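Local coordinates for protein probable intron-encoded endonuclease 1 (Wickerhamomyces canadensis, PDB 6X1J) that recognises and cuts a specific DNA target as a LAGLIDADG homing endonuclease, serving the homing of a mitochondrial 21S rRNA gene intron, at residues D24-W29 with F107-F112; K124-P129 with K172-I177; K161-H166 with Y225-N230. One frame throughout, in Å; residues are numbered along the deposited sequence.

Interaction 1: residues D24-W29 with F107-F112; sequences DYKKQW and FEHKAF. With nucleotides of chain C.
Lys26 and His109 carry a buried contact of mixed polar and aromatic character that joins helix 20-26, with the type I turn from Lys26 to Trp29, to the loop between strand 98-105 and helix 113-119, right beside a DNA phosphate. His109 NE2 donates to Lys26 O (3.0 Å, 163° at the hydrogen), with the oxygen in the plane of the imidazole but the donor standing above the carbonyl plane. Trp29 N, closing the turn, reaches the same oxygen from the opposite face, so two donors grip it. On the far side of the ring ND1 accepts Ala111 N at 3.0 Å, again in the ring plane. With both nitrogens engaged, the imidazole is fixed in rotation, and the pattern is consistent with a proton on NE2.

The Lys26 chain, extended beyond CG, runs past Phe107 in the opposite sense and lays CE over one ring face, 4.0 Å from the centroid of the Phe107 ring, a CH-pi contact. Lys26 NZ then donates to Glu108 O at 3.1 Å. Lys26 NZ also reaches OP1 of DA7 of chain C at 2.8 Å. Glu108 N donates to OP2 of that phosphate at 3.0 Å, so the phosphate is held by an ammonium group and a backbone amide. Beside this, Tyr25 and Phe107 meet edge to edge, CE2 to CE2 at 3.8 Å, while Tyr25 OH bonds to Glu80 O. Around the loop, Phe107 and His109 make backbone bonds to Tyr81 and Phe59, the Tyr81 ring stands edge-to-face with His109, and Phe112 packs on Leu61 of strand 60-65.

Interaction 2: residues K124-P129 with K172-I177; sequences KKIIKP and KEEVEI. With nucleotides of chain B.
Glu174 lays its aliphatic stem across Ile127, with Glu174 CB 3.9 Å from Ile127 CG1, and carries its carboxylate to the amide of that same residue. The stem is extended beyond CG (chi2 -175°), which is what gives the acid its span from the helix to the loop after strand 124-125. There OE2 accepts the amide of Ile127: the Ile127 N to Glu174 OE2 distance is 2.7 Å and the angle at the hydrogen 163°, a short and fairly straight bond, although the amide arrives from well above the carboxylate plane, 53° out of it. The same oxygen lies against Ile126, 3.3 Å from Ile126 CB, so the preceding residue flanks the bond. The other oxygen, OE1, bonds to Lys171 N just before helix 172-186, and the helix N terminus would probably favour the negative charge of the acid.

One turn on, Ile177 extends the apolar side of the contact more loosely, its CG2 4.5 Å from Ile127 CG2 and 4.3 Å from Pro129 O. Phe170 also touches Ile127. At the other end of the segment Lys125 turns away from the helix toward the DNA, bringing CE to 3.6 Å from OP2 of DA16 of chain B, while its NZ bonds to Ile44 O and Val48 O.

Residues 124-129 follow helix 113-119 and the short strand 120-121 on the way from the first four-stranded antiparallel sheet to helix 138-148 and the second sheet. Such a linker, here tied to a helix of the second half, is a feature of single-chain LAGLIDADG endonucleases, which unite two similar halves in one polypeptide.

Interaction 3: residues K161-H166 with Y225-N230; sequences KSLVLH and YKLLFN. With nucleotides of chain C.
In the second of the two four-stranded antiparallel sheets of this LAGLIDADG fold, Leu163 of strand 163-165 and Lys161 just before it are covered by Leu227 and Phe229 of the C-terminal tail. The Phe229 ring lies flat beneath Lys161, whose CA stands 3.9 Å from the ring centroid and 23° off its normal, a CH-pi contact. Lys161 CG continues along the same face, 3.6 Å from Phe229 CD1. Leu163 fills in at the rim: its CD2 sits near the ring plane, 4.0 Å from Phe229 CE1, while its other branch, CD1, meets Leu227 CD1, also at 4.0 Å. Leu227 leaves its backbone pointing away from the strand, and placing CG opposite its own N (chi1 -167°) brings that methyl back to Leu163. Lys151 adds a cation-pi contact to Phe229, and Tyr208 of helix 208-215 touches both Lys161 and Leu163.

Farther along, Val164 CG1 lies over one face of the His166 imidazole and the C5-C6 edge of the DC17 base of chain C points into the other, His166 CE1 3.3 Å from DC17 C6. A serine in place of this histidine would probably take away the ring face that the base edge rests on and leave Gln168 NE2 without its ND1 mate. On the tail, Lys226 NZ bonds to Met146 O, and Lys226 CE passes 3.8 Å from OP1 of DC18 of chain C.

In the fold
Interactions 1 and 3 lie on opposite sides of the chain's centre, their centres 37 Å apart, yet both face DNA chain C, interaction 1 by bonds to a phosphate, interaction 3 at the DC17 base and near the DC18 phosphate. Interaction 2, which approaches chain B, lies off the line joining them, its centre 29 Å from that of interaction 1 and 23 Å from that of interaction 3. The segments of interactions 2 and 3 alternate along the chain. Gly46 with Asp148 and Asp47 with Asp147 hold potassium ions that, as in other LAGLIDADG enzymes, probably mark the catalytic centre; the Lys226 side chain is about 5 Å from a potassium ion and that of Ile127 about 9 Å from one.

Interaction 1: residues D24-W29 with F107-F112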
loop_
_atom_site.group_PDB
_atom_site.type_symbol
_atom_site.label_atom_id
_atom_site.label_comp_id
_atom_site.label_asym_id
_atom_site.label_seq_id
_atom_site.Cartn_x
_atom_site.Cartn_y
_atom_site.Cartn_z
ATOM N N ASP A 24 -27.036 6.536 -3.017
ATOM C CA ASP A 24 -27.862 5.366 -2.618
ATOM C C ASP A 24 -27.007 4.088 -2.685
ATOM O O ASP A 24 -27.145 3.257 -1.789
ATOM C CB ASP A 24 -29.155 5.295 -3.447
ATOM C CG ASP A 24 -30.196 6.343 -3.063
ATOM O OD1 ASP A 24 -30.112 6.881 -1.926
ATOM O OD2 ASP A 24 -31.095 6.611 -3.891
ATOM N N TYR A 25 -26.165 3.923 -3.717
ATOM C CA TYR A 25 -25.218 2.779 -3.858
ATOM C C TYR A 25 -24.296 2.670 -2.619
ATOM O O TYR A 25 -24.158 1.529 -2.086
ATOM C CB TYR A 25 -24.425 2.886 -5.171
ATOM C CG TYR A 25 -23.330 1.851 -5.328
ATOM C CD1 TYR A 25 -23.614 0.548 -5.720
ATOM C CD2 TYR A 25 -22.002 2.169 -5.058
ATOM C CE1 TYR A 25 -22.613 -0.402 -5.859
ATOM C CE2 TYR A 25 -20.990 1.233 -5.194
ATOM C CZ TYR A 25 -21.297 -0.057 -5.591
ATOM O OH TYR A 25 -20.296 -0.979 -5.727
ATOM N N LYS A 26 -23.743 3.798 -2.136
ATOM C CA LYS A 26 -22.779 3.854 -0.982
ATOM C C LYS A 26 -23.332 3.228 0.299
ATOM O O LYS A 26 -22.539 2.594 1.014
ATOM C CB LYS A 26 -22.380 5.287 -0.680
ATOM C CG LYS A 26 -21.510 5.850 -1.778
ATOM C CD LYS A 26 -21.072 7.236 -1.492
ATOM C CE LYS A 26 -20.374 7.779 -2.706
ATOM N NZ LYS A 26 -19.718 9.061 -2.426
ATOM N N LYS A 27 -24.626 3.386 0.592
ATOM C CA LYS A 27 -25.225 2.870 1.853
ATOM C C LYS A 27 -25.253 1.335 1.816
ATOM O O LYS A 27 -25.591 0.709 2.846
ATOM C CB LYS A 27 -26.658 3.369 2.057
ATOM C CG LYS A 27 -26.940 4.826 1.708
ATOM C CD LYS A 27 -28.336 5.236 2.165
ATOM C CE LYS A 27 -28.842 6.515 1.539
ATOM N NZ LYS A 27 -27.829 7.592 1.634
ATOM N N GLN A 28 -24.920 0.721 0.679
ATOM C CA GLN A 28 -24.836 -0.763 0.579
ATOM C C GLN A 28 -23.573 -1.230 1.328
ATOM O O GLN A 28 -23.397 -2.476 1.491
ATOM C CB GLN A 28 -24.895 -1.214 -0.891
ATOM C CG GLN A 28 -26.305 -1.298 -1.471
ATOM C CD GLN A 28 -26.413 -1.140 -2.972
ATOM O OE1 GLN A 28 -27.505 -1.136 -3.539
ATOM N NE2 GLN A 28 -25.286 -0.962 -3.638
ATOM N N TRP A 29 -22.729 -0.281 1.770
ATOM C CA TRP A 29 -21.455 -0.536 2.500
ATOM C C TRP A 29 -21.235 0.514 3.590
ATOM O O TRP A 29 -21.310 1.721 3.272
ATOM C CB TRP A 29 -20.267 -0.550 1.514
ATOM C CG TRP A 29 -20.294 -1.791 0.691
ATOM C CD1 TRP A 29 -19.984 -3.063 1.092
ATOM C CD2 TRP A 29 -20.823 -1.894 -0.633
ATOM N NE1 TRP A 29 -20.233 -3.945 0.077
ATOM C CE2 TRP A 29 -20.769 -3.262 -0.988
ATOM C CE3 TRP A 29 -21.311 -0.957 -1.547
ATOM C CZ2 TRP A 29 -21.179 -3.719 -2.238
ATOM C CZ3 TRP A 29 -21.727 -1.408 -2.777
ATOM C CH2 TRP A 29 -21.670 -2.769 -3.110
ATOM N N PHE A 107 -14.302 6.254 -4.864
ATOM C CA PHE A 107 -15.064 7.464 -4.457
ATOM C C PHE A 107 -14.780 7.742 -2.965
ATOM O O PHE A 107 -14.308 6.848 -2.270
ATOM C CB PHE A 107 -16.553 7.318 -4.796
ATOM C CG PHE A 107 -17.223 6.029 -4.381
ATOM C CD1 PHE A 107 -17.327 5.684 -3.048
ATOM C CD2 PHE A 107 -17.829 5.212 -5.323
ATOM C CE1 PHE A 107 -17.945 4.514 -2.662
ATOM C CE2 PHE A 107 -18.474 4.046 -4.940
ATOM C CZ PHE A 107 -18.516 3.688 -3.609
ATOM N N GLU A 108 -15.130 8.936 -2.477
ATOM C CA GLU A 108 -15.210 9.254 -1.019
ATOM C C GLU A 108 -16.173 8.276 -0.344
ATOM O O GLU A 108 -17.205 7.952 -0.930
ATOM C CB GLU A 108 -15.686 10.685 -0.802
ATOM C CG GLU A 108 -14.757 11.700 -1.432
ATOM C CD GLU A 108 -15.264 13.123 -1.324
ATOM O OE1 GLU A 108 -16.252 13.327 -0.556
ATOM O OE2 GLU A 108 -14.677 14.012 -2.002
ATOM N N HIS A 109 -15.841 7.817 0.844
ATOM C CA HIS A 109 -16.707 6.923 1.649
ATOM C C HIS A 109 -16.155 6.866 3.069
ATOM O O HIS A 109 -14.935 6.653 3.228
ATOM C CB HIS A 109 -16.832 5.531 1.048
ATOM C CG HIS A 109 -17.991 4.753 1.582
ATOM N ND1 HIS A 109 -18.024 4.278 2.873
ATOM C CD2 HIS A 109 -19.127 4.311 0.996
ATOM C CE1 HIS A 109 -19.124 3.566 3.055
ATOM N NE2 HIS A 109 -19.819 3.565 1.918
ATOM N N LYS A 110 -17.079 6.997 4.020
ATOM C CA LYS A 110 -16.908 6.953 5.493
ATOM C C LYS A 110 -16.099 5.718 5.912
ATOM O O LYS A 110 -15.397 5.806 6.887
ATOM C CB LYS A 110 -18.322 6.946 6.104
ATOM C CG LYS A 110 -18.407 6.965 7.625
ATOM C CD LYS A 110 -19.844 6.891 8.141
ATOM C CE LYS A 110 -20.113 7.833 9.297
ATOM N NZ LYS A 110 -20.068 9.254 8.869
ATOM N N ALA A 111 -16.228 4.589 5.214
ATOM C CA ALA A 111 -15.505 3.333 5.526
ATOM C C ALA A 111 -13.977 3.571 5.557
ATOM O O ALA A 111 -13.336 2.890 6.353
ATOM C CB ALA A 111 -15.903 2.244 4.557
ATOM N N PHE A 112 -13.447 4.573 4.842
ATOM C CA PHE A 112 -11.998 4.882 4.735
ATOM C C PHE A 112 -11.547 5.847 5.852
ATOM O O PHE A 112 -10.317 6.033 6.010
ATOM C CB PHE A 112 -11.648 5.432 3.338
ATOM C CG PHE A 112 -11.903 4.474 2.188
ATOM C CD1 PHE A 112 -11.262 3.244 2.115
ATOM C CD2 PHE A 112 -12.791 4.798 1.164
ATOM C CE1 PHE A 112 -11.526 2.357 1.072
ATOM C CE2 PHE A 112 -13.054 3.905 0.133
ATOM C CZ PHE A 112 -12.444 2.678 0.103
ATOM P P DA C 7 -17.616 10.949 -5.212
ATOM O OP1 DA C 7 -18.899 10.377 -4.731
ATOM O OP2 DA C 7 -16.415 10.961 -4.284
ATOM O "O5'" DA C 7 -17.245 10.247 -6.593
ATOM C "C5'" DA C 7 -18.255 9.744 -7.490
ATOM C "C4'" DA C 7 -17.772 9.906 -8.911
ATOM O "O4'" DA C 7 -17.539 11.311 -9.167
ATOM C "C3'" DA C 7 -16.457 9.191 -9.244
ATOM O "O3'" DA C 7 -16.640 8.410 -10.448
ATOM C "C2'" DA C 7 -15.432 10.318 -9.223
ATOM C "C1'" DA C 7 -16.226 11.548 -9.637
ATOM N N9 DA C 7 -15.770 12.789 -9.014
ATOM C C8 DA C 7 -15.518 12.956 -7.675
ATOM N N7 DA C 7 -15.123 14.166 -7.359
ATOM C C5 DA C 7 -15.123 14.844 -8.569
ATOM C C6 DA C 7 -14.825 16.175 -8.901
ATOM N N6 DA C 7 -14.438 17.084 -8.008
ATOM N N1 DA C 7 -14.919 16.542 -10.199
ATOM C C2 DA C 7 -15.317 15.625 -11.090
ATOM N N3 DA C 7 -15.646 14.344 -10.895
ATOM C C4 DA C 7 -15.533 14.015 -9.595
#

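Interaction 2: residues K124-P129 with K172-I177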
loop_
_atom_site.group_PDB
_atom_site.type_symbol
_atom_site.label_atom_id
_atom_site.label_comp_id
_atom_site.label_asym_id
_atom_site.label_seq_id
_atom_site.Cartn_x
_atom_site.Cartn_y
_atom_site.Cartn_z
ATOM N N LYS A 124 0.409 14.707 6.493
ATOM C CA LYS A 124 1.574 13.790 6.425
ATOM C C LYS A 124 1.126 12.421 6.935
ATOM O O LYS A 124 0.287 12.363 7.865
ATOM C CB LYS A 124 2.758 14.340 7.226
ATOM C CG LYS A 124 3.368 15.627 6.677
ATOM C CD LYS A 124 4.776 15.937 7.191
ATOM C CE LYS A 124 4.796 16.793 8.445
ATOM N NZ LYS A 124 4.159 16.097 9.589
ATOM N N LYS A 125 1.629 11.353 6.319
ATOM C CA LYS A 125 1.524 9.979 6.867
ATOM C C LYS A 125 2.404 9.938 8.108
ATOM O O LYS A 125 3.567 10.324 7.951
ATOM C CB LYS A 125 2.066 8.910 5.915
ATOM C CG LYS A 125 1.067 8.330 4.949
ATOM C CD LYS A 125 1.682 7.609 3.784
ATOM C CE LYS A 125 0.683 7.327 2.698
ATOM N NZ LYS A 125 1.338 6.642 1.569
ATOM N N ILE A 126 1.887 9.409 9.225
ATOM C CA ILE A 126 2.638 9.273 10.498
ATOM C C ILE A 126 2.458 7.846 11.005
ATOM O O ILE A 126 1.538 7.136 10.535
ATOM C CB ILE A 126 2.252 10.358 11.536
ATOM C CG1 ILE A 126 0.751 10.382 11.873
ATOM C CG2 ILE A 126 2.724 11.719 11.045
ATOM C CD1 ILE A 126 0.305 9.409 12.952
ATOM N N ILE A 127 3.390 7.419 11.844
ATOM C CA ILE A 127 3.398 6.061 12.451
ATOM C C ILE A 127 2.933 6.180 13.903
ATOM O O ILE A 127 3.651 6.748 14.728
ATOM C CB ILE A 127 4.785 5.423 12.367
ATOM C CG1 ILE A 127 5.247 5.283 10.906
ATOM C CG2 ILE A 127 4.739 4.095 13.110
ATOM C CD1 ILE A 127 4.315 4.434 10.022
ATOM N N LYS A 128 1.739 5.687 14.158
ATOM C CA LYS A 128 1.080 5.650 15.480
ATOM C C LYS A 128 1.796 4.631 16.336
ATOM O O LYS A 128 2.211 3.595 15.830
ATOM C CB LYS A 128 -0.404 5.307 15.303
ATOM C CG LYS A 128 -1.259 6.494 14.899
ATOM C CD LYS A 128 -1.758 7.259 16.116
ATOM C CE LYS A 128 -2.164 8.679 15.817
ATOM N NZ LYS A 128 -3.426 8.680 15.057
ATOM N N PRO A 129 1.996 4.923 17.647
ATOM C CA PRO A 129 2.761 4.040 18.507
ATOM C C PRO A 129 2.173 2.630 18.557
ATOM O O PRO A 129 2.972 1.745 18.808
ATOM C CB PRO A 129 2.727 4.687 19.896
ATOM C CG PRO A 129 2.350 6.145 19.642
ATOM C CD PRO A 129 1.573 6.158 18.340
ATOM N N LYS A 172 12.912 9.254 11.414
ATOM C CA LYS A 172 13.850 8.252 11.979
ATOM C C LYS A 172 13.160 7.543 13.157
ATOM O O LYS A 172 13.188 6.269 13.219
ATOM C CB LYS A 172 15.163 8.956 12.336
ATOM C CG LYS A 172 16.304 8.069 12.798
ATOM C CD LYS A 172 17.406 8.833 13.542
ATOM C CE LYS A 172 18.618 7.979 13.865
ATOM N NZ LYS A 172 19.483 8.606 14.892
ATOM N N GLU A 173 12.545 8.335 14.041
ATOM C CA GLU A 173 11.994 7.881 15.343
ATOM C C GLU A 173 10.775 6.988 15.081
ATOM O O GLU A 173 10.589 6.000 15.823
ATOM C CB GLU A 173 11.724 9.111 16.212
ATOM C CG GLU A 173 13.001 9.845 16.624
ATOM C CD GLU A 173 13.755 10.599 15.534
ATOM O OE1 GLU A 173 13.177 10.832 14.438
ATOM O OE2 GLU A 173 14.924 10.948 15.777
ATOM N N GLU A 174 10.030 7.304 14.016
ATOM C CA GLU A 174 8.906 6.484 13.459
ATOM C C GLU A 174 9.427 5.124 12.956
ATOM O O GLU A 174 8.915 4.059 13.393
ATOM C CB GLU A 174 8.214 7.294 12.363
ATOM C CG GLU A 174 7.328 8.410 12.885
ATOM C CD GLU A 174 6.535 9.137 11.822
ATOM O OE1 GLU A 174 7.123 9.450 10.761
ATOM O OE2 GLU A 174 5.330 9.314 12.022
ATOM N N VAL A 175 10.482 5.110 12.144
ATOM C CA VAL A 175 11.060 3.823 11.655
ATOM C C VAL A 175 11.584 3.017 12.847
ATOM O O VAL A 175 11.324 1.767 12.887
ATOM C CB VAL A 175 12.113 4.041 10.541
ATOM C CG1 VAL A 175 12.682 2.738 10.041
ATOM C CG2 VAL A 175 11.513 4.806 9.368
ATOM N N GLU A 176 12.233 3.679 13.831
ATOM C CA GLU A 176 12.746 2.961 15.037
ATOM C C GLU A 176 11.577 2.294 15.769
ATOM O O GLU A 176 11.746 1.148 16.202
ATOM C CB GLU A 176 13.513 3.869 16.007
ATOM C CG GLU A 176 14.884 4.282 15.541
ATOM C CD GLU A 176 15.390 5.583 16.159
ATOM O OE1 GLU A 176 14.700 6.129 17.017
ATOM O OE2 GLU A 176 16.475 6.052 15.766
ATOM N N ILE A 177 10.414 2.941 15.858
ATOM C CA ILE A 177 9.191 2.280 16.422
ATOM C C ILE A 177 8.838 1.036 15.598
ATOM O O ILE A 177 8.670 -0.067 16.221
ATOM C CB ILE A 177 8.001 3.248 16.558
ATOM C CG1 ILE A 177 8.235 4.251 17.695
ATOM C CG2 ILE A 177 6.720 2.468 16.798
ATOM C CD1 ILE A 177 7.620 5.600 17.460
ATOM P P DA B 16 1.488 10.568 0.474
ATOM O OP1 DA B 16 2.174 10.725 1.775
ATOM O OP2 DA B 16 0.115 10.054 0.468
ATOM O "O5'" DA B 16 1.612 11.952 -0.311
ATOM C "C5'" DA B 16 0.394 12.646 -0.636
ATOM C "C4'" DA B 16 0.644 13.938 -1.381
ATOM O "O4'" DA B 16 0.863 13.654 -2.779
ATOM C "C3'" DA B 16 -0.577 14.850 -1.317
ATOM O "O3'" DA B 16 -0.267 15.859 -0.354
ATOM C "C2'" DA B 16 -0.735 15.385 -2.727
ATOM C "C1'" DA B 16 0.249 14.617 -3.595
ATOM N N9 DA B 16 -0.273 13.935 -4.779
ATOM C C8 DA B 16 -0.723 12.647 -4.945
ATOM N N7 DA B 16 -1.073 12.363 -6.179
ATOM C C5 DA B 16 -0.854 13.552 -6.864
ATOM C C6 DA B 16 -1.008 13.913 -8.215
ATOM N N6 DA B 16 -1.446 13.081 -9.168
ATOM N N1 DA B 16 -0.670 15.170 -8.567
ATOM C C2 DA B 16 -0.207 16.000 -7.628
ATOM N N3 DA B 16 0.004 15.774 -6.341
ATOM C C4 DA B 16 -0.345 14.519 -6.018
#

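Interaction 3: residues K161-H166 with Y225-N230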
loop_
_atom_site.group_PDB
_atom_site.type_symbol
_atom_site.label_atom_id
_atom_site.label_comp_id
_atom_site.label_asym_id
_atom_site.label_seq_id
_atom_site.Cartn_x
_atom_site.Cartn_y
_atom_site.Cartn_z
ATOM N N LYS A 161 20.311 -12.680 0.537
ATOM C CA LYS A 161 18.829 -12.504 0.380
ATOM C C LYS A 161 18.266 -11.486 1.387
ATOM O O LYS A 161 17.019 -11.544 1.700
ATOM C CB LYS A 161 18.153 -13.857 0.588
ATOM C CG LYS A 161 18.599 -14.933 -0.383
ATOM C CD LYS A 161 17.994 -16.293 -0.098
ATOM C CE LYS A 161 18.518 -17.347 -1.051
ATOM N NZ LYS A 161 17.504 -18.373 -1.379
ATOM N N SER A 162 19.116 -10.574 1.884
ATOM C CA SER A 162 18.690 -9.360 2.615
ATOM C C SER A 162 17.664 -8.582 1.766
ATOM O O SER A 162 17.780 -8.524 0.523
ATOM C CB SER A 162 19.881 -8.531 3.005
ATOM O OG SER A 162 20.670 -9.240 3.961
ATOM N N LEU A 163 16.636 -8.059 2.429
ATOM C CA LEU A 163 15.541 -7.261 1.830
ATOM C C LEU A 163 15.451 -5.901 2.521
ATOM O O LEU A 163 16.062 -5.709 3.555
ATOM C CB LEU A 163 14.238 -8.035 1.997
ATOM C CG LEU A 163 14.228 -9.404 1.325
ATOM C CD1 LEU A 163 13.001 -10.201 1.765
ATOM C CD2 LEU A 163 14.282 -9.243 -0.195
ATOM N N VAL A 164 14.720 -4.994 1.896
ATOM C CA VAL A 164 14.554 -3.591 2.334
ATOM C C VAL A 164 13.055 -3.264 2.289
ATOM O O VAL A 164 12.351 -3.755 1.360
ATOM C CB VAL A 164 15.384 -2.674 1.448
ATOM C CG1 VAL A 164 15.296 -1.257 1.905
ATOM C CG2 VAL A 164 16.837 -3.099 1.418
ATOM N N LEU A 165 12.579 -2.491 3.262
ATOM C CA LEU A 165 11.359 -1.668 3.105
ATOM C C LEU A 165 11.804 -0.214 3.007
ATOM O O LEU A 165 12.526 0.282 3.928
ATOM C CB LEU A 165 10.417 -1.924 4.281
ATOM C CG LEU A 165 9.829 -3.329 4.329
ATOM C CD1 LEU A 165 9.309 -3.674 5.709
ATOM C CD2 LEU A 165 8.682 -3.460 3.319
ATOM N N HIS A 166 11.393 0.450 1.934
ATOM C CA HIS A 166 11.794 1.849 1.638
ATOM C C HIS A 166 10.866 2.816 2.370
ATOM O O HIS A 166 9.881 3.304 1.766
ATOM C CB HIS A 166 11.916 2.020 0.125
ATOM C CG HIS A 166 13.081 1.262 -0.431
ATOM N ND1 HIS A 166 14.367 1.735 -0.324
ATOM C CD2 HIS A 166 13.172 0.059 -1.033
ATOM C CE1 HIS A 166 15.209 0.875 -0.865
ATOM N NE2 HIS A 166 14.496 -0.171 -1.304
ATOM N N TYR A 225 8.900 -11.446 -8.022
ATOM C CA TYR A 225 10.282 -11.111 -8.415
ATOM C C TYR A 225 10.963 -10.258 -7.333
ATOM O O TYR A 225 12.219 -10.264 -7.278
ATOM C CB TYR A 225 10.324 -10.403 -9.765
ATOM C CG TYR A 225 9.918 -8.966 -9.732
ATOM C CD1 TYR A 225 8.589 -8.616 -9.886
ATOM C CD2 TYR A 225 10.852 -7.959 -9.538
ATOM C CE1 TYR A 225 8.202 -7.286 -9.875
ATOM C CE2 TYR A 225 10.476 -6.624 -9.511
ATOM C CZ TYR A 225 9.139 -6.288 -9.670
ATOM O OH TYR A 225 8.731 -4.981 -9.641
ATOM N N LYS A 226 10.197 -9.536 -6.506
ATOM C CA LYS A 226 10.785 -8.597 -5.503
ATOM C C LYS A 226 11.427 -9.428 -4.399
ATOM O O LYS A 226 12.285 -8.900 -3.716
ATOM C CB LYS A 226 9.736 -7.646 -4.920
ATOM C CG LYS A 226 9.191 -6.607 -5.884
ATOM C CD LYS A 226 8.418 -5.515 -5.197
ATOM C CE LYS A 226 9.271 -4.289 -5.014
ATOM N NZ LYS A 226 8.491 -3.125 -4.544
ATOM N N LEU A 227 11.040 -10.696 -4.303
ATOM C CA LEU A 227 11.298 -11.641 -3.185
ATOM C C LEU A 227 12.205 -12.801 -3.641
ATOM O O LEU A 227 12.844 -13.454 -2.777
ATOM C CB LEU A 227 9.919 -12.166 -2.752
ATOM C CG LEU A 227 9.842 -12.910 -1.428
ATOM C CD1 LEU A 227 10.038 -11.940 -0.286
ATOM C CD2 LEU A 227 8.509 -13.635 -1.254
ATOM N N LEU A 228 12.208 -13.111 -4.928
ATOM C CA LEU A 228 12.800 -14.353 -5.486
ATOM C C LEU A 228 14.322 -14.190 -5.696
ATOM O O LEU A 228 14.733 -13.245 -6.325
ATOM C CB LEU A 228 12.104 -14.649 -6.818
ATOM C CG LEU A 228 11.501 -16.047 -6.961
ATOM C CD1 LEU A 228 10.849 -16.215 -8.333
ATOM C CD2 LEU A 228 12.540 -17.142 -6.732
ATOM N N PHE A 229 15.123 -15.109 -5.191
ATOM C CA PHE A 229 16.558 -15.269 -5.553
ATOM C C PHE A 229 16.772 -16.683 -6.089
ATOM O O PHE A 229 15.869 -17.534 -5.912
ATOM C CB PHE A 229 17.454 -15.026 -4.340
ATOM C CG PHE A 229 17.320 -13.658 -3.721
ATOM C CD1 PHE A 229 16.341 -13.401 -2.766
ATOM C CD2 PHE A 229 18.178 -12.627 -4.098
ATOM C CE1 PHE A 229 16.263 -12.147 -2.174
ATOM C CE2 PHE A 229 18.101 -11.380 -3.504
ATOM C CZ PHE A 229 17.124 -11.137 -2.558
ATOM N N ASN A 230 17.939 -16.936 -6.682
ATOM C CA ASN A 230 18.398 -18.307 -7.029
ATOM C C ASN A 230 18.348 -19.181 -5.772
ATOM O O ASN A 230 18.760 -18.711 -4.696
ATOM C CB ASN A 230 19.789 -18.282 -7.663
ATOM C CG ASN A 230 19.802 -17.438 -8.923
ATOM O OD1 ASN A 230 18.944 -17.614 -9.784
ATOM N ND2 ASN A 230 20.725 -16.489 -9.001
ATOM P P DC C 17 9.006 2.992 -3.118
ATOM O OP1 DC C 17 7.701 3.446 -3.654
ATOM O OP2 DC C 17 9.166 2.907 -1.637
ATOM O "O5'" DC C 17 9.337 1.596 -3.820
ATOM C "C5'" DC C 17 10.527 0.778 -3.612
ATOM C "C4'" DC C 17 11.279 0.631 -4.919
ATOM O "O4'" DC C 17 12.121 1.790 -5.182
ATOM C "C3'" DC C 17 12.165 -0.601 -5.118
ATOM O "O3'" DC C 17 11.825 -1.178 -6.404
ATOM C "C2'" DC C 17 13.567 -0.027 -5.030
ATOM C "C1'" DC C 17 13.422 1.377 -5.566
ATOM N N1 DC C 17 14.401 2.368 -5.038
ATOM C C2 DC C 17 15.016 3.292 -5.906
ATOM O O2 DC C 17 14.762 3.248 -7.122
ATOM N N3 DC C 17 15.874 4.206 -5.397
ATOM C C4 DC C 17 16.096 4.252 -4.083
ATOM N N4 DC C 17 16.968 5.155 -3.626
ATOM C C5 DC C 17 15.468 3.346 -3.181
ATOM C C6 DC C 17 14.618 2.446 -3.695
ATOM P P DC C 18 12.431 -2.553 -6.959
ATOM O OP1 DC C 18 11.427 -3.141 -7.888
ATOM O OP2 DC C 18 12.959 -3.409 -5.864
ATOM O "O5'" DC C 18 13.725 -2.094 -7.769
ATOM C "C5'" DC C 18 13.601 -1.171 -8.816
ATOM C "C4'" DC C 18 14.966 -0.678 -9.218
ATOM O "O4'" DC C 18 15.516 0.197 -8.210
ATOM C "C3'" DC C 18 16.047 -1.716 -9.527
ATOM O "O3'" DC C 18 16.353 -1.702 -10.915
ATOM C "C2'" DC C 18 17.192 -1.350 -8.581
ATOM C "C1'" DC C 18 16.920 0.103 -8.251
ATOM N N1 DC C 18 17.437 0.591 -6.962
ATOM C C2 DC C 18 18.254 1.724 -6.933
ATOM O O2 DC C 18 18.533 2.299 -7.996
ATOM N N3 DC C 18 18.740 2.152 -5.751
ATOM C C4 DC C 18 18.395 1.530 -4.621
ATOM N N4 DC C 18 18.871 2.018 -3.467
ATOM C C5 DC C 18 17.541 0.392 -4.621
ATOM C C6 DC C 18 17.072 -0.027 -5.801
#